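Local coordinates for protein putative polyprenyl synthetase (Streptomyces coelicolor, PDB 3NF2) that probably joins isoprenoid diphosphates into longer prenyl chains, as a magnesium-dependent polyprenyl synthase of the FPP/GGPP synthase family, at residues E84-F89 / A124-A129. Residues are numbered along the deposited sequence; the frame is centred on the assembly and turned at random.
Sequences ELVHNF and ALFALA. With SO4 (sulfate ion), chain B.
The helical segments E84-F89 and A124-A129 run nearly antiparallel, at 160° with their axes 8.0 Å apart, and no hydrogen bond joins them. L85 and L125 cross at about a right angle, CD2 meeting CD2 at 3.7 Å, while the L125 methyl CD1 rests on CB of N88. A129 adds only a methyl, yet its CB touches both L85 CB and V86 CG2, the latter at 3.7 Å. Beside these aliphatic contacts F89 and F126 form an offset stack, with centroids 4.5 Å apart and planes at 12°. F126 has CG anti to its own N (chi1 -176°), which carries its ring alongside that of F89. F126 CB itself sits over the F89 face, a CH-pi contact 3.8 Å from the centroid. An alanine in place of F89 removes that ring, and the F126 ring and CB would probably be left facing a gap, the F126 ring freer to turn. F126 also meets F126 of the second subunit, linking this core to the dimer interface. In this all-helical isoprenoid synthase fold, helix 77-98 goes on to carry the DDxxD motif; F89, five residues before its first aspartate, may influence product length, as in relatives. H87 makes a weak hydrogen bond from NE2 to O3 of a sulfate, probably from the crystallisation liquor, at 3.4 Å; R58, R104 and the backbone N of K55 also hydrogen-bond this ion. Cohesion between the two helices thus rests on apolar and aromatic packing, and the sulfate-bound H87 lies apart from it.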
ATOM      1  N   GLU A  84      14.273   1.475   0.017  1.00 42.21           N
ATOM      2  CA  GLU A  84      14.221   1.402   1.468  1.00 40.82           C
ATOM      3  C   GLU A  84      12.819   1.633   2.008  1.00 43.42           C
ATOM      4  O   GLU A  84      12.422   1.022   3.003  1.00 42.57           O
ATOM      5  CB  GLU A  84      15.176   2.415   2.083  1.00 42.01           C
ATOM      6  CG  GLU A  84      16.644   2.030   1.996  1.00 49.00           C
ATOM      7  CD  GLU A  84      16.888   0.569   2.312  1.00 52.11           C
ATOM      8  OE1 GLU A  84      17.062  -0.212   1.353  1.00 40.76           O
ATOM      9  OE2 GLU A  84      16.893   0.208   3.511  1.00 50.27           O
ATOM     10  N   LEU A  85      12.083   2.525   1.347  1.00 44.27           N
ATOM     11  CA  LEU A  85      10.722   2.860   1.732  1.00 47.33           C
ATOM     12  C   LEU A  85       9.773   1.684   1.517  1.00 46.33           C
ATOM     13  O   LEU A  85       8.998   1.346   2.417  1.00 48.24           O
ATOM     14  CB  LEU A  85      10.237   4.111   0.989  1.00 45.36           C
ATOM     15  CG  LEU A  85      10.782   5.444   1.515  1.00 40.64           C
ATOM     16  CD1 LEU A  85      10.492   6.587   0.534  1.00 31.05           C
ATOM     17  CD2 LEU A  85      10.253   5.780   2.911  1.00 30.19           C
ATOM     18  N   VAL A  86       9.864   1.063   0.335  1.00 45.93           N
ATOM     19  CA  VAL A  86       9.074  -0.126  -0.006  1.00 42.54           C
ATOM     20  C   VAL A  86       9.420  -1.273   0.932  1.00 44.42           C
ATOM     21  O   VAL A  86       8.519  -1.968   1.437  1.00 42.83           O
ATOM     22  CB  VAL A  86       9.276  -0.564  -1.481  1.00 43.47           C
ATOM     23  CG1 VAL A  86       8.698  -1.944  -1.726  1.00 38.92           C
ATOM     24  CG2 VAL A  86       8.604   0.412  -2.421  1.00 37.84           C
ATOM     25  N   HIS A  87      10.720  -1.433   1.194  1.00 40.75           N
ATOM     26  CA  HIS A  87      11.205  -2.412   2.163  1.00 41.35           C
ATOM     27  C   HIS A  87      10.519  -2.258   3.508  1.00 38.74           C
ATOM     28  O   HIS A  87      10.044  -3.236   4.073  1.00 42.08           O
ATOM     29  CB  HIS A  87      12.723  -2.315   2.349  1.00 41.84           C
ATOM     30  CG  HIS A  87      13.241  -3.117   3.501  1.00 30.12           C
ATOM     31  ND1 HIS A  87      13.218  -4.496   3.518  1.00 39.82           N
ATOM     32  CD2 HIS A  87      13.796  -2.736   4.676  1.00 38.70           C
ATOM     33  CE1 HIS A  87      13.731  -4.929   4.657  1.00 48.59           C
ATOM     34  NE2 HIS A  87      14.098  -3.882   5.375  1.00 42.80           N
ATOM     35  N   ASN A  88      10.456  -1.027   4.005  1.00 39.87           N
ATOM     36  CA  ASN A  88       9.895  -0.767   5.326  1.00 40.71           C
ATOM     37  C   ASN A  88       8.364  -0.823   5.402  1.00 42.98           C
ATOM     38  O   ASN A  88       7.807  -1.210   6.431  1.00 45.91           O
ATOM     39  CB  ASN A  88      10.453   0.533   5.886  1.00 37.97           C
ATOM     40  CG  ASN A  88      11.900   0.393   6.308  1.00 43.15           C
ATOM     41  OD1 ASN A  88      12.200  -0.094   7.408  1.00 38.21           O
ATOM     42  ND2 ASN A  88      12.808   0.807   5.438  1.00 38.48           N
ATOM     43  N   PHE A  89       7.706  -0.467   4.300  1.00 38.61           N
ATOM     44  CA  PHE A  89       6.268  -0.692   4.103  1.00 36.17           C
ATOM     45  C   PHE A  89       5.967  -2.171   4.230  1.00 39.03           C
ATOM     46  O   PHE A  89       5.006  -2.573   4.885  1.00 46.40           O
ATOM     47  CB  PHE A  89       5.838  -0.133   2.724  1.00 39.89           C
ATOM     48  CG  PHE A  89       4.927  -1.048   1.910  1.00 35.86           C
ATOM     49  CD1 PHE A  89       5.431  -1.755   0.818  1.00 37.26           C
ATOM     50  CD2 PHE A  89       3.563  -1.159   2.199  1.00 38.47           C
ATOM     51  CE1 PHE A  89       4.606  -2.591   0.044  1.00 45.04           C
ATOM     52  CE2 PHE A  89       2.724  -1.985   1.428  1.00 36.71           C
ATOM     53  CZ  PHE A  89       3.249  -2.707   0.354  1.00 44.37           C
ATOM     54  N   ALA A 124       1.614   4.822   3.610  1.00 33.25           N
ATOM     55  CA  ALA A 124       2.179   6.126   3.368  1.00 38.52           C
ATOM     56  C   ALA A 124       3.593   6.006   2.824  1.00 38.31           C
ATOM     57  O   ALA A 124       3.966   6.753   1.934  1.00 40.02           O
ATOM     58  CB  ALA A 124       2.166   6.947   4.637  1.00 37.39           C
ATOM     59  N   LEU A 125       4.360   5.050   3.350  1.00 40.23           N
ATOM     60  CA  LEU A 125       5.726   4.800   2.885  1.00 40.46           C
ATOM     61  C   LEU A 125       5.753   4.269   1.455  1.00 40.24           C
ATOM     62  O   LEU A 125       6.612   4.655   0.659  1.00 43.88           O
ATOM     63  CB  LEU A 125       6.470   3.845   3.828  1.00 38.74           C
ATOM     64  CG  LEU A 125       6.814   4.280   5.265  1.00 40.87           C
ATOM     65  CD1 LEU A 125       7.734   3.249   5.918  1.00 39.21           C
ATOM     66  CD2 LEU A 125       7.440   5.663   5.360  1.00 35.85           C
ATOM     67  N   PHE A 126       4.798   3.398   1.132  1.00 42.33           N
ATOM     68  CA  PHE A 126       4.684   2.835  -0.206  1.00 40.41           C
ATOM     69  C   PHE A 126       4.278   3.906  -1.228  1.00 41.52           C
ATOM     70  O   PHE A 126       4.807   3.938  -2.344  1.00 45.28           O
ATOM     71  CB  PHE A 126       3.724   1.632  -0.212  1.00 43.42           C
ATOM     72  CG  PHE A 126       3.623   0.919  -1.548  1.00 47.56           C
ATOM     73  CD1 PHE A 126       4.710   0.829  -2.422  1.00 44.94           C
ATOM     74  CD2 PHE A 126       2.446   0.290  -1.907  1.00 70.40           C
ATOM     75  CE1 PHE A 126       4.595   0.173  -3.652  1.00 46.78           C
ATOM     76  CE2 PHE A 126       2.323  -0.372  -3.135  1.00 73.35           C
ATOM     77  CZ  PHE A 126       3.403  -0.425  -4.006  1.00 57.14           C
ATOM     78  N   ALA A 127       3.366   4.795  -0.848  1.00 37.90           N
ATOM     79  CA  ALA A 127       3.021   5.913  -1.730  1.00 42.09           C
ATOM     80  C   ALA A 127       4.173   6.930  -1.864  1.00 45.02           C
ATOM     81  O   ALA A 127       4.399   7.482  -2.949  1.00 41.18           O
ATOM     82  CB  ALA A 127       1.748   6.592  -1.273  1.00 32.74           C
ATOM     83  N   LEU A 128       4.904   7.153  -0.771  1.00 38.42           N
ATOM     84  CA  LEU A 128       6.055   8.066  -0.785  1.00 46.67           C
ATOM     85  C   LEU A 128       7.199   7.589  -1.689  1.00 47.10           C
ATOM     86  O   LEU A 128       7.931   8.401  -2.258  1.00 51.13           O
ATOM     87  CB  LEU A 128       6.568   8.306   0.647  1.00 41.81           C
ATOM     88  CG  LEU A 128       7.643   9.370   0.876  1.00 34.83           C
ATOM     89  CD1 LEU A 128       7.234  10.786   0.385  1.00 33.50           C
ATOM     90  CD2 LEU A 128       8.018   9.406   2.331  1.00 41.97           C
ATOM     91  N   ALA A 129       7.343   6.271  -1.808  1.00 47.30           N
ATOM     92  CA  ALA A 129       8.415   5.663  -2.589  1.00 42.17           C
ATOM     93  C   ALA A 129       8.218   5.965  -4.048  1.00 43.09           C
ATOM     94  O   ALA A 129       9.166   6.332  -4.746  1.00 43.69           O
ATOM     95  CB  ALA A 129       8.461   4.151  -2.363  1.00 42.82           C
TER
HETATM   96  S   SO4 B   1      17.522  -4.516   6.988  1.00 77.46           S
HETATM   97  O1  SO4 B   1      17.466  -3.159   6.444  1.00 65.52           O
HETATM   98  O2  SO4 B   1      18.705  -4.624   7.838  1.00 78.40           O
HETATM   99  O3  SO4 B   1      16.300  -4.761   7.762  1.00 66.70           O
HETATM  100  O4  SO4 B   1      17.620  -5.516   5.916  1.00 60.05           O